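Local coordinates for protein N-acetyl-beta-D glucosaminidase (Rhizomucor miehei CAU432, PDB 4ZM6) that binds acetyl coenzyme A and probably combines beta-N-acetylglucosaminidase activity with glucosamine N-acetyltransferase activity in a single multi-domain chain, at residues L367-P372 with A509-F514; L420-N425 with F514-T519; G93-G98 with T502-E507; L382-A387 with A445-I450. All coordinates share one frame; numbering follows the deposited sequence.

Contact 1 of 4, residues L367-P372 with A509-F514; sequences LYDRVP and AVRLIF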
loop_
_atom_site.group_PDB
_atom_site.type_symbol
_atom_site.label_atom_id
_atom_site.label_comp_id
_atom_site.label_asym_id
_atom_site.label_seq_id
_atom_site.Cartn_x
_atom_site.Cartn_y
_atom_site.Cartn_z
ATOM N N LEU A 367 -15.762 -27.061 -1.145
ATOM C CA LEU A 367 -14.989 -26.119 -0.347
ATOM C C LEU A 367 -14.399 -26.771 0.885
ATOM O O LEU A 367 -13.201 -26.633 1.135
ATOM C CB LEU A 367 -15.828 -24.906 0.070
ATOM C CG LEU A 367 -16.213 -23.925 -1.043
ATOM C CD1 LEU A 367 -16.863 -22.686 -0.434
ATOM C CD2 LEU A 367 -15.012 -23.539 -1.900
ATOM N N TYR A 368 -15.223 -27.489 1.645
ATOM C CA TYR A 368 -14.782 -28.037 2.933
ATOM C C TYR A 368 -13.605 -29.002 2.818
ATOM O O TYR A 368 -12.843 -29.135 3.765
ATOM C CB TYR A 368 -15.942 -28.677 3.704
ATOM C CG TYR A 368 -16.769 -27.679 4.494
ATOM C CD1 TYR A 368 -16.260 -27.081 5.645
ATOM C CD2 TYR A 368 -18.057 -27.331 4.097
ATOM C CE1 TYR A 368 -17.010 -26.169 6.373
ATOM C CE2 TYR A 368 -18.812 -26.421 4.819
ATOM C CZ TYR A 368 -18.284 -25.843 5.955
ATOM O OH TYR A 368 -19.031 -24.940 6.678
ATOM N N ASP A 369 -13.435 -29.649 1.665
ATOM C CA ASP A 369 -12.247 -30.485 1.416
ATOM C C ASP A 369 -10.942 -29.683 1.381
ATOM O O ASP A 369 -9.848 -30.256 1.464
ATOM C CB ASP A 369 -12.382 -31.242 0.090
ATOM C CG ASP A 369 -13.399 -32.364 0.149
ATOM O OD1 ASP A 369 -13.922 -32.665 1.242
ATOM O OD2 ASP A 369 -13.672 -32.961 -0.911
ATOM N N ARG A 370 -11.060 -28.365 1.234
ATOM C CA ARG A 370 -9.911 -27.466 1.183
ATOM C C ARG A 370 -9.747 -26.652 2.480
ATOM O O ARG A 370 -8.940 -25.720 2.521
ATOM C CB ARG A 370 -10.070 -26.502 -0.006
ATOM C CG ARG A 370 -10.383 -27.166 -1.346
ATOM C CD ARG A 370 -10.864 -26.161 -2.391
ATOM N NE ARG A 370 -9.894 -25.092 -2.664
ATOM C CZ ARG A 370 -10.178 -23.933 -3.266
ATOM N NH1 ARG A 370 -11.419 -23.649 -3.656
ATOM N NH2 ARG A 370 -9.212 -23.038 -3.461
ATOM N N VAL A 371 -10.508 -26.994 3.523
ATOM C CA VAL A 371 -10.548 -26.197 4.764
ATOM C C VAL A 371 -9.623 -26.690 5.891
ATOM O O VAL A 371 -8.721 -25.962 6.297
ATOM C CB VAL A 371 -11.994 -26.043 5.290
ATOM C CG1 VAL A 371 -12.018 -25.533 6.724
ATOM C CG2 VAL A 371 -12.785 -25.104 4.386
ATOM N N PRO A 372 -9.840 -27.908 6.412
ATOM C CA PRO A 372 -9.049 -28.249 7.593
ATOM C C PRO A 372 -7.546 -28.320 7.330
ATOM O O PRO A 372 -7.117 -28.641 6.220
ATOM C CB PRO A 372 -9.594 -29.619 8.004
ATOM C CG PRO A 372 -10.131 -30.198 6.750
ATOM C CD PRO A 372 -10.662 -29.042 5.956
ATOM N N ALA A 509 -12.714 -33.174 8.122
ATOM C CA ALA A 509 -11.682 -33.495 9.105
ATOM C C ALA A 509 -11.418 -35.001 9.188
ATOM O O ALA A 509 -10.271 -35.431 9.338
ATOM C CB ALA A 509 -12.066 -32.948 10.469
ATOM N N VAL A 510 -12.478 -35.797 9.086
ATOM C CA VAL A 510 -12.334 -37.250 9.055
ATOM C C VAL A 510 -11.667 -37.703 7.757
ATOM O O VAL A 510 -10.758 -38.534 7.778
ATOM C CB VAL A 510 -13.688 -37.952 9.237
ATOM C CG1 VAL A 510 -13.576 -39.435 8.922
ATOM C CG2 VAL A 510 -14.186 -37.747 10.659
ATOM N N ARG A 511 -12.108 -37.141 6.637
ATOM C CA ARG A 511 -11.480 -37.423 5.339
ATOM C C ARG A 511 -9.968 -37.182 5.380
ATOM O O ARG A 511 -9.189 -37.973 4.842
ATOM C CB ARG A 511 -12.103 -36.564 4.240
ATOM C CG ARG A 511 -13.580 -36.832 4.011
ATOM C CD ARG A 511 -14.035 -36.260 2.686
ATOM N NE ARG A 511 -13.571 -37.087 1.575
ATOM C CZ ARG A 511 -13.415 -36.667 0.320
ATOM N NH1 ARG A 511 -13.675 -35.406 -0.015
ATOM N NH2 ARG A 511 -12.982 -37.517 -0.608
ATOM N N LEU A 512 -9.572 -36.092 6.036
ATOM C CA LEU A 512 -8.166 -35.741 6.192
ATOM C C LEU A 512 -7.442 -36.778 7.042
ATOM O O LEU A 512 -6.340 -37.206 6.698
ATOM C CB LEU A 512 -8.025 -34.361 6.841
ATOM C CG LEU A 512 -6.970 -33.414 6.264
ATOM C CD1 LEU A 512 -6.797 -32.228 7.202
ATOM C CD2 LEU A 512 -5.641 -34.112 6.032
ATOM N N ILE A 513 -8.072 -37.174 8.145
ATOM C CA ILE A 513 -7.486 -38.142 9.077
ATOM C C ILE A 513 -7.259 -39.504 8.413
ATOM O O ILE A 513 -6.220 -40.131 8.626
ATOM C CB ILE A 513 -8.345 -38.264 10.366
ATOM C CG1 ILE A 513 -8.156 -37.007 11.229
ATOM C CG2 ILE A 513 -7.977 -39.500 11.183
ATOM C CD1 ILE A 513 -9.205 -36.820 12.304
ATOM N N PHE A 514 -8.208 -39.948 7.594
ATOM C CA PHE A 514 -8.058 -41.211 6.862
ATOM C C PHE A 514 -7.340 -41.070 5.514
ATOM O O PHE A 514 -7.297 -42.016 4.733
ATOM C CB PHE A 514 -9.420 -41.892 6.689
ATOM C CG PHE A 514 -9.950 -42.473 7.962
ATOM C CD1 PHE A 514 -10.629 -41.676 8.865
ATOM C CD2 PHE A 514 -9.730 -43.805 8.280
ATOM C CE1 PHE A 514 -11.101 -42.197 10.051
ATOM C CE2 PHE A 514 -10.199 -44.336 9.468
ATOM C CZ PHE A 514 -10.890 -43.530 10.356
#
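The shortest polar approach here is a salt bridge in which Asp369 OD2 lies 2.6 Å from Arg511 NH1. The other carboxylate oxygen is also near: Asp369 OD1 sits 3.0 Å from Arg511 NH1, so a single nitrogen faces both oxygens. OD2 meets the guanidinium at its edge and in its plane. The carboxylate itself is turned 56° from that plane, which rules out the coplanar pairing of two nitrogens with two oxygens. A bend in the arginine chain at chi3 (75°) turns the guanidinium aside from the line of the preceding carbons. Its NE forms another salt bridge, with Glu516 OE2.

Beside this polar pair lies an apolar one. Pro372 and Leu512 run past each other in opposite directions, and a single methyl does the touching: Leu512 CD1 is 3.9 Å from Pro372 CB and 3.7 Å from the carbonyl oxygen Pro372 O. Here the backbones come close, with Pro372 CA 6.1 Å from Ala509 CA. Asp369 is delivered by a type I turn from Tyr368 to Val371, in which Val371 N bonds to Tyr368 O at 3.2 Å, while Arg511 and Leu512 project from the last turn of helix 503-513.

The side chain of Asp369 is about 6 Å from that of Arg520, an acetyl-CoA-binding residue. With Asp369 and Glu516 both bound to its guanidinium, Arg511 has two carboxylates to balance its charge, and the positive charge of Arg511 would be expected to favour the ionised form of both acids.

Contact 2 of 4, residues L420-N425 with F514-T519; sequences LKRHTN and FGEIET
A bend about the CB-CG bond of Arg422 (chi2 82°), set against a Glu516 chain that stays extended beyond CG, brings guanidinium and carboxylate together side-on. Arg422 uses two different nitrogens, one for each oxygen. Arg422 NE donates to Glu516 OE1 at 3.0 Å, almost straight with an N-H...O angle of 175°, and Arg422 NH2 donates to Glu516 OE2 at 3.1 Å. Both oxygens are approached from their syn side, although the nitrogens stand somewhat out of the carboxylate plane.

Neither end is used up by this pairing: NH2 also makes a salt bridge with Glu507 OE1, and OE2 is shared with Arg511. Two basic and two acidic groups therefore link into a chain of alternating charges, which probably limits how freely each side chain can turn.

The root of the same arginine rests on an aromatic ring. Arg422 CB stands 3.7 Å from the centroid of the Phe514 ring and 8° off its normal, a CH-pi contact over the centre of one face. His423 CB adds a looser approach, 4.3 Å from Phe514 CZ.

Phe514 and Glu516 flank Gly515, the C-prime residue of a Schellman motif that ends helix 503-513. The contact thus joins the C-terminal end of that helix to the end of helix 413-422, just before the chain enters strand 426-431 at the edge of the six-stranded mixed sheet.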
loop_
_atom_site.group_PDB
_atom_site.type_symbol
_atom_site.label_atom_id
_atom_site.label_comp_id
_atom_site.label_asym_id
_atom_site.label_seq_id
_atom_site.Cartn_x
_atom_site.Cartn_y
_atom_site.Cartn_z
ATOM N N LEU A 420 -17.745 -43.332 11.492
ATOM C CA LEU A 420 -18.468 -44.589 11.233
ATOM C C LEU A 420 -18.432 -45.025 9.766
ATOM O O LEU A 420 -18.384 -46.223 9.481
ATOM C CB LEU A 420 -19.933 -44.501 11.682
ATOM C CG LEU A 420 -20.217 -44.718 13.164
ATOM C CD1 LEU A 420 -21.657 -44.327 13.466
ATOM C CD2 LEU A 420 -19.942 -46.160 13.568
ATOM N N LYS A 421 -18.471 -44.070 8.840
ATOM C CA LYS A 421 -18.398 -44.401 7.413
ATOM C C LYS A 421 -17.074 -45.113 7.066
ATOM O O LYS A 421 -17.042 -45.945 6.155
ATOM C CB LYS A 421 -18.607 -43.159 6.535
ATOM N N ARG A 422 -16.005 -44.813 7.808
ATOM C CA ARG A 422 -14.685 -45.403 7.556
ATOM C C ARG A 422 -14.348 -46.596 8.450
ATOM O O ARG A 422 -13.581 -47.467 8.040
ATOM C CB ARG A 422 -13.566 -44.359 7.720
ATOM C CG ARG A 422 -13.456 -43.341 6.597
ATOM C CD ARG A 422 -14.453 -42.215 6.782
ATOM N NE ARG A 422 -14.541 -41.352 5.613
ATOM C CZ ARG A 422 -15.435 -40.378 5.460
ATOM N NH1 ARG A 422 -16.328 -40.119 6.408
ATOM N NH2 ARG A 422 -15.435 -39.657 4.345
ATOM N N HIS A 423 -14.878 -46.631 9.671
ATOM C CA HIS A 423 -14.406 -47.606 10.659
ATOM C C HIS A 423 -15.404 -47.809 11.807
ATOM O O HIS A 423 -15.693 -46.881 12.568
ATOM C CB HIS A 423 -13.050 -47.157 11.199
ATOM C CG HIS A 423 -12.338 -48.200 11.999
ATOM N ND1 HIS A 423 -12.621 -48.437 13.327
ATOM C CD2 HIS A 423 -11.340 -49.054 11.667
ATOM C CE1 HIS A 423 -11.828 -49.392 13.778
ATOM N NE2 HIS A 423 -11.043 -49.786 12.791
ATOM N N THR A 424 -15.903 -49.038 11.931
ATOM C CA THR A 424 -17.030 -49.344 12.812
ATOM C C THR A 424 -16.612 -49.795 14.207
ATOM O O THR A 424 -17.366 -49.615 15.162
ATOM C CB THR A 424 -17.931 -50.431 12.196
ATOM O OG1 THR A 424 -17.285 -51.713 12.274
ATOM C CG2 THR A 424 -18.237 -50.101 10.744
ATOM N N ASN A 425 -15.429 -50.389 14.327
ATOM C CA ASN A 425 -14.925 -50.821 15.628
ATOM C C ASN A 425 -14.505 -49.574 16.421
ATOM O O ASN A 425 -13.319 -49.254 16.558
ATOM C CB ASN A 425 -13.777 -51.828 15.444
ATOM C CG ASN A 425 -13.527 -52.690 16.673
ATOM O OD1 ASN A 425 -12.519 -53.390 16.742
ATOM N ND2 ASN A 425 -14.441 -52.655 17.639
ATOM N N PHE A 514 -8.208 -39.948 7.594
ATOM C CA PHE A 514 -8.058 -41.211 6.862
ATOM C C PHE A 514 -7.340 -41.070 5.514
ATOM O O PHE A 514 -7.297 -42.016 4.733
ATOM C CB PHE A 514 -9.420 -41.892 6.689
ATOM C CG PHE A 514 -9.950 -42.473 7.962
ATOM C CD1 PHE A 514 -10.629 -41.676 8.865
ATOM C CD2 PHE A 514 -9.730 -43.805 8.280
ATOM C CE1 PHE A 514 -11.101 -42.197 10.051
ATOM C CE2 PHE A 514 -10.199 -44.336 9.468
ATOM C CZ PHE A 514 -10.890 -43.530 10.356
ATOM N N GLY A 515 -6.770 -39.901 5.241
ATOM C CA GLY A 515 -5.947 -39.715 4.053
ATOM C C GLY A 515 -6.682 -39.700 2.724
ATOM O O GLY A 515 -6.065 -39.876 1.678
ATOM N N GLU A 516 -7.990 -39.479 2.758
ATOM C CA GLU A 516 -8.788 -39.399 1.540
ATOM C C GLU A 516 -8.565 -38.066 0.853
ATOM O O GLU A 516 -8.723 -37.944 -0.355
ATOM C CB GLU A 516 -10.273 -39.530 1.875
ATOM C CG GLU A 516 -10.660 -40.863 2.485
ATOM C CD GLU A 516 -12.118 -40.917 2.881
ATOM O OE1 GLU A 516 -12.519 -41.923 3.510
ATOM O OE2 GLU A 516 -12.859 -39.958 2.570
ATOM N N ILE A 517 -8.219 -37.068 1.653
ATOM C CA ILE A 517 -8.073 -35.703 1.196
ATOM C C ILE A 517 -6.733 -35.231 1.741
ATOM O O ILE A 517 -6.174 -35.869 2.630
ATOM C CB ILE A 517 -9.289 -34.857 1.676
ATOM C CG1 ILE A 517 -9.904 -34.093 0.507
ATOM C CG2 ILE A 517 -8.957 -33.924 2.840
ATOM C CD1 ILE A 517 -10.498 -34.992 -0.561
ATOM N N GLU A 518 -6.196 -34.145 1.202
ATOM C CA GLU A 518 -4.913 -33.646 1.686
ATOM C C GLU A 518 -5.010 -32.171 2.048
ATOM O O GLU A 518 -5.608 -31.383 1.322
ATOM C CB GLU A 518 -3.812 -33.907 0.655
ATOM C CG GLU A 518 -2.515 -34.428 1.270
ATOM C CD GLU A 518 -1.686 -35.282 0.318
ATOM O OE1 GLU A 518 -2.264 -36.096 -0.439
ATOM O OE2 GLU A 518 -0.443 -35.153 0.337
ATOM N N THR A 519 -4.445 -31.815 3.197
ATOM C CA THR A 519 -4.502 -30.433 3.679
ATOM C C THR A 519 -3.927 -29.457 2.640
ATOM O O THR A 519 -2.762 -29.554 2.251
ATOM C CB THR A 519 -3.798 -30.250 5.058
ATOM O OG1 THR A 519 -3.721 -28.856 5.380
ATOM C CG2 THR A 519 -2.376 -30.832 5.073
#

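Contact 3 of 4, residues G93-G98 with T502-E507; sequences GTYLPG and TPPAHE
The proline-rich first turn of helix 503-513, with Thr502 in the N-cap position, receives the side chain of Tyr95 from the loop that leads into helix 99-105. Pro503 covers the aromatic ring: its CD lies 4.0 Å from the centroid of the Tyr95 ring and 12° off the normal, a CH-pi contact over the face. The two side chains cross at about a right angle, and CD sits over the ring centre.

Pro504 works nearer the backbone, with its CG 3.6 Å from Tyr95 CB. Thr502 brings a methyl, its CG2 lying 3.8 Å from Tyr95 CD1. With OG1 between the backbone N and the carbonyl carbon (chi1 58°), the threonine keeps its hydroxyl and methyl on separate duties: OG1 hydrogen-bonds to Glu500 OE1 while CG2 meets the tyrosine.

The helix starts regularly beneath this surface, as His506 N to Thr502 O at 3.1 Å and Glu507 N to Pro503 O at 2.8 Å show. The tyrosine loop is itself anchored to helix 357-368, through Tyr95 O and Ser364 OG.

Segment 93-98 belongs to the family 3 glycosidase N-terminal region, of TIM-barrel type, whereas helix 503-513 follows strand 494-497 of the six-stranded mixed sheet. The arrangement is consistent with an apolar contact between the barrel region and the sheet domain, of the aromatic-proline CH-pi kind, built in the first turn of a helix, where proline's missing amide hydrogen costs no i to i-4 bond.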
loop_
_atom_site.group_PDB
_atom_site.type_symbol
_atom_site.label_atom_id
_atom_site.label_comp_id
_atom_site.label_asym_id
_atom_site.label_seq_id
_atom_site.Cartn_x
_atom_site.Cartn_y
_atom_site.Cartn_z
ATOM N N GLY A 93 -31.070 -23.958 5.548
ATOM C CA GLY A 93 -30.107 -23.562 4.522
ATOM C C GLY A 93 -28.802 -24.333 4.608
ATOM O O GLY A 93 -28.559 -25.064 5.565
ATOM N N THR A 94 -27.949 -24.156 3.605
ATOM C CA THR A 94 -26.721 -24.934 3.487
ATOM C C THR A 94 -25.657 -24.501 4.496
ATOM O O THR A 94 -25.543 -23.323 4.816
ATOM C CB THR A 94 -26.141 -24.806 2.066
ATOM O OG1 THR A 94 -27.162 -25.098 1.105
ATOM C CG2 THR A 94 -24.962 -25.760 1.863
ATOM N N TYR A 95 -24.895 -25.469 4.999
ATOM C CA TYR A 95 -23.675 -25.186 5.757
ATOM C C TYR A 95 -22.561 -24.815 4.780
ATOM O O TYR A 95 -22.098 -25.657 4.012
ATOM C CB TYR A 95 -23.226 -26.405 6.581
ATOM C CG TYR A 95 -24.070 -26.692 7.801
ATOM C CD1 TYR A 95 -23.933 -25.930 8.953
ATOM C CD2 TYR A 95 -24.997 -27.731 7.808
ATOM C CE1 TYR A 95 -24.705 -26.181 10.076
ATOM C CE2 TYR A 95 -25.772 -27.992 8.924
ATOM C CZ TYR A 95 -25.622 -27.214 10.058
ATOM O OH TYR A 95 -26.389 -27.460 11.176
ATOM N N LEU A 96 -22.138 -23.559 4.801
ATOM C CA LEU A 96 -20.967 -23.137 4.033
ATOM C C LEU A 96 -19.930 -22.550 4.990
ATOM O O LEU A 96 -20.288 -22.025 6.048
ATOM C CB LEU A 96 -21.355 -22.121 2.955
ATOM C CG LEU A 96 -22.314 -22.644 1.880
ATOM C CD1 LEU A 96 -22.980 -21.486 1.149
ATOM C CD2 LEU A 96 -21.601 -23.571 0.905
ATOM N N PRO A 97 -18.639 -22.643 4.627
ATOM C CA PRO A 97 -17.543 -22.240 5.516
ATOM C C PRO A 97 -17.703 -20.860 6.152
ATOM O O PRO A 97 -17.966 -19.883 5.453
ATOM C CB PRO A 97 -16.329 -22.251 4.591
ATOM C CG PRO A 97 -16.656 -23.272 3.564
ATOM C CD PRO A 97 -18.136 -23.161 3.341
ATOM N N GLY A 98 -17.551 -20.801 7.473
ATOM C CA GLY A 98 -17.508 -19.539 8.206
ATOM C C GLY A 98 -16.173 -18.853 8.034
ATOM O O GLY A 98 -15.297 -19.344 7.323
ATOM N N THR A 502 -19.225 -27.568 12.471
ATOM C CA THR A 502 -20.309 -27.934 11.567
ATOM C C THR A 502 -20.119 -29.372 11.050
ATOM O O THR A 502 -18.989 -29.862 10.974
ATOM C CB THR A 502 -20.382 -26.951 10.377
ATOM O OG1 THR A 502 -19.129 -26.934 9.679
ATOM C CG2 THR A 502 -20.710 -25.537 10.865
ATOM N N PRO A 503 -21.223 -30.060 10.703
ATOM C CA PRO A 503 -21.106 -31.432 10.166
ATOM C C PRO A 503 -20.157 -31.600 8.960
ATOM O O PRO A 503 -19.376 -32.555 8.930
ATOM C CB PRO A 503 -22.547 -31.797 9.787
ATOM C CG PRO A 503 -23.411 -30.898 10.601
ATOM C CD PRO A 503 -22.628 -29.652 10.895
ATOM N N PRO A 504 -20.224 -30.697 7.968
ATOM C CA PRO A 504 -19.269 -30.853 6.867
ATOM C C PRO A 504 -17.800 -30.575 7.230
ATOM O O PRO A 504 -16.900 -31.146 6.609
ATOM C CB PRO A 504 -19.773 -29.860 5.811
ATOM C CG PRO A 504 -20.648 -28.909 6.542
ATOM C CD PRO A 504 -21.249 -29.680 7.672
ATOM N N ALA A 505 -17.555 -29.715 8.212
ATOM C CA ALA A 505 -16.191 -29.484 8.682
ATOM C C ALA A 505 -15.647 -30.737 9.373
ATOM O O ALA A 505 -14.465 -31.071 9.233
ATOM C CB ALA A 505 -16.135 -28.287 9.616
ATOM N N HIS A 506 -16.513 -31.430 10.109
ATOM C CA HIS A 506 -16.159 -32.720 10.699
ATOM C C HIS A 506 -15.984 -33.805 9.628
ATOM O O HIS A 506 -15.070 -34.627 9.717
ATOM C CB HIS A 506 -17.205 -33.157 11.729
ATOM C CG HIS A 506 -17.237 -32.300 12.959
ATOM N ND1 HIS A 506 -18.345 -32.209 13.776
ATOM C CD2 HIS A 506 -16.302 -31.487 13.506
ATOM C CE1 HIS A 506 -18.087 -31.386 14.776
ATOM N NE2 HIS A 506 -16.855 -30.935 14.635
ATOM N N GLU A 507 -16.847 -33.812 8.615
ATOM C CA GLU A 507 -16.698 -34.772 7.529
ATOM C C GLU A 507 -15.316 -34.600 6.902
ATOM O O GLU A 507 -14.535 -35.546 6.847
ATOM C CB GLU A 507 -17.817 -34.605 6.495
ATOM C CG GLU A 507 -17.646 -35.396 5.198
ATOM C CD GLU A 507 -17.629 -36.906 5.385
ATOM O OE1 GLU A 507 -17.315 -37.621 4.402
ATOM O OE2 GLU A 507 -17.938 -37.386 6.501
#

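Contact 4 of 4, residues L382-A387 with A445-I450; sequences LPIRPA and ADWVII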
loop_
_atom_site.group_PDB
_atom_site.type_symbol
_atom_site.label_atom_id
_atom_site.label_comp_id
_atom_site.label_asym_id
_atom_site.label_seq_id
_atom_site.Cartn_x
_atom_site.Cartn_y
_atom_site.Cartn_z
ATOM N N LEU A 382 -0.748 -39.388 10.887
ATOM C CA LEU A 382 -1.671 -39.105 9.795
ATOM C C LEU A 382 -0.966 -39.293 8.462
ATOM O O LEU A 382 0.188 -38.907 8.321
ATOM C CB LEU A 382 -2.176 -37.665 9.851
ATOM C CG LEU A 382 -3.073 -37.226 11.009
ATOM C CD1 LEU A 382 -3.502 -35.782 10.775
ATOM C CD2 LEU A 382 -4.278 -38.142 11.154
ATOM N N PRO A 383 -1.658 -39.874 7.470
ATOM C CA PRO A 383 -3.022 -40.391 7.565
ATOM C C PRO A 383 -3.025 -41.727 8.280
ATOM O O PRO A 383 -2.025 -42.450 8.221
ATOM C CB PRO A 383 -3.439 -40.552 6.107
ATOM C CG PRO A 383 -2.164 -40.796 5.379
ATOM C CD PRO A 383 -1.079 -40.083 6.132
ATOM N N ILE A 384 -4.122 -42.029 8.974
ATOM C CA ILE A 384 -4.254 -43.312 9.670
ATOM C C ILE A 384 -4.862 -44.344 8.730
ATOM O O ILE A 384 -5.739 -44.032 7.913
ATOM C CB ILE A 384 -5.060 -43.221 10.996
ATOM C CG1 ILE A 384 -6.534 -42.859 10.767
ATOM C CG2 ILE A 384 -4.417 -42.215 11.933
ATOM C CD1 ILE A 384 -7.403 -43.112 11.981
ATOM N N ARG A 385 -4.360 -45.568 8.830
ATOM C CA ARG A 385 -4.827 -46.665 7.995
ATOM C C ARG A 385 -5.006 -47.861 8.907
ATOM O O ARG A 385 -4.248 -48.833 8.819
ATOM C CB ARG A 385 -3.820 -46.983 6.884
ATOM C CG ARG A 385 -3.445 -45.804 5.993
ATOM C CD ARG A 385 -2.114 -46.058 5.304
ATOM N NE ARG A 385 -1.534 -44.854 4.716
ATOM C CZ ARG A 385 -1.997 -44.239 3.630
ATOM N NH1 ARG A 385 -3.082 -44.692 3.000
ATOM N NH2 ARG A 385 -1.376 -43.153 3.173
ATOM N N PRO A 386 -6.003 -47.788 9.805
ATOM C CA PRO A 386 -6.215 -48.875 10.758
ATOM C C PRO A 386 -6.697 -50.157 10.088
ATOM O O PRO A 386 -7.259 -50.123 8.991
ATOM C CB PRO A 386 -7.302 -48.319 11.686
ATOM C CG PRO A 386 -8.058 -47.360 10.835
ATOM C CD PRO A 386 -7.028 -46.735 9.935
ATOM N N ALA A 387 -6.453 -51.277 10.751
ATOM C CA ALA A 387 -7.019 -52.552 10.338
ATOM C C ALA A 387 -8.431 -52.649 10.906
ATOM O O ALA A 387 -8.702 -52.163 12.009
ATOM C CB ALA A 387 -6.159 -53.703 10.833
ATOM N N ALA A 445 -6.781 -49.141 23.607
ATOM C CA ALA A 445 -7.135 -48.799 22.227
ATOM C C ALA A 445 -5.907 -48.755 21.331
ATOM O O ALA A 445 -4.805 -48.454 21.782
ATOM C CB ALA A 445 -7.859 -47.464 22.176
ATOM N N ASP A 446 -6.108 -49.059 20.056
ATOM C CA ASP A 446 -5.026 -48.999 19.078
ATOM C C ASP A 446 -4.851 -47.575 18.553
ATOM O O ASP A 446 -3.748 -47.174 18.174
ATOM C CB ASP A 446 -5.297 -49.971 17.923
ATOM C CG ASP A 446 -5.402 -51.416 18.391
ATOM O OD1 ASP A 446 -4.413 -51.941 18.953
ATOM O OD2 ASP A 446 -6.477 -52.021 18.198
ATOM N N TRP A 447 -5.949 -46.823 18.523
ATOM C CA TRP A 447 -5.929 -45.423 18.114
ATOM C C TRP A 447 -6.879 -44.620 18.999
ATOM O O TRP A 447 -8.023 -45.028 19.223
ATOM C CB TRP A 447 -6.350 -45.273 16.645
ATOM C CG TRP A 447 -5.618 -46.170 15.668
ATOM C CD1 TRP A 447 -5.891 -47.487 15.393
ATOM C CD2 TRP A 447 -4.514 -45.809 14.828
ATOM N NE1 TRP A 447 -5.019 -47.966 14.443
ATOM C CE2 TRP A 447 -4.166 -46.958 14.076
ATOM C CE3 TRP A 447 -3.787 -44.629 14.633
ATOM C CZ2 TRP A 447 -3.119 -46.957 13.148
ATOM C CZ3 TRP A 447 -2.745 -44.630 13.707
ATOM C CH2 TRP A 447 -2.422 -45.787 12.980
ATOM N N VAL A 448 -6.398 -43.484 19.501
ATOM C CA VAL A 448 -7.216 -42.565 20.288
ATOM C C VAL A 448 -7.360 -41.256 19.524
ATOM O O VAL A 448 -6.367 -40.665 19.117
ATOM C CB VAL A 448 -6.577 -42.277 21.659
ATOM C CG1 VAL A 448 -7.419 -41.283 22.452
ATOM C CG2 VAL A 448 -6.384 -43.573 22.434
ATOM N N ILE A 449 -8.598 -40.818 19.321
ATOM C CA ILE A 449 -8.870 -39.533 18.685
ATOM C C ILE A 449 -9.613 -38.667 19.691
ATOM O O ILE A 449 -10.675 -39.050 20.184
ATOM C CB ILE A 449 -9.721 -39.679 17.406
ATOM C CG1 ILE A 449 -8.973 -40.497 16.349
ATOM C CG2 ILE A 449 -10.061 -38.308 16.835
ATOM C CD1 ILE A 449 -9.795 -40.812 15.114
ATOM N N ILE A 450 -9.058 -37.498 19.993
ATOM C CA ILE A 450 -9.680 -36.597 20.952
ATOM C C ILE A 450 -10.199 -35.353 20.244
ATOM O O ILE A 450 -9.509 -34.768 19.409
ATOM C CB ILE A 450 -8.719 -36.229 22.093
ATOM C CG1 ILE A 450 -8.271 -37.512 22.798
ATOM C CG2 ILE A 450 -9.409 -35.304 23.083
ATOM C CD1 ILE A 450 -7.347 -37.300 23.975
#
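From CB, the Trp447 side chain heads off its strand toward segment 382-387, with CG anti to the carbonyl carbon (chi1 -51°), and the indole then meets two residues in succession. The pyrrole side reaches Pro386: Trp447 CD1 is 4.1 Å and Trp447 NE1 3.6 Å from Pro386 CB. This approach is oblique to the ring system.

Farther out, the benzo ring runs along Ile384. Trp447 CE3 lies 3.7 Å and Trp447 CZ3 3.4 Å from Ile384 CG2, and Trp447 CH2 comes 4.2 Å from Ile384 CB. The isoleucine covers one face, CB standing 25° off the normal of the six-membered ring in a CH-pi contact that is offset toward the rim. Its CG1 occupies the position between backbone N and carbonyl carbon (chi1 66°), which turns the CG2 methyl to the indole, while the far branch of Ile384 packs on Phe514.

Ile384 is also held through its backbone, bonded to Ile513 at the end of helix 503-513, and the loop reaches it after a cis peptide before Pro383. Trp447 has further company in Arg474, which forms a cation-pi pair with the indole.

Strand 447-452 lies between strands 392-397 and 475-479, parallel to both, in the six-stranded mixed sheet. A loop linking two strands of this sheet thus packs on the start of a third, with a tryptophan as the bridge, an apolar closure consistent with the alpha/beta sandwich domain of family 3 glycosidases.

From the N terminus, residues 93-98 come first and wait for 502-507, so contact 3 closes the longest loop and ties the glycosidase barrel region to helix 503-513. Contact 1 opens at 367-372, after helix 357-368, and closes at 509-514 on helix 503-513, the helix contact 3 also uses, crossing contact 3. Contact 4 runs from 382-387 to 445-450, within the six-stranded sheet domain, and is nested inside both. Contact 2 starts between the two segments of contact 4, at 420-425, and ends at 514-519, so it crosses all three others. Phe514 is shared by contacts 1 and 2, and charged side chains link contacts 1, 2 and 3.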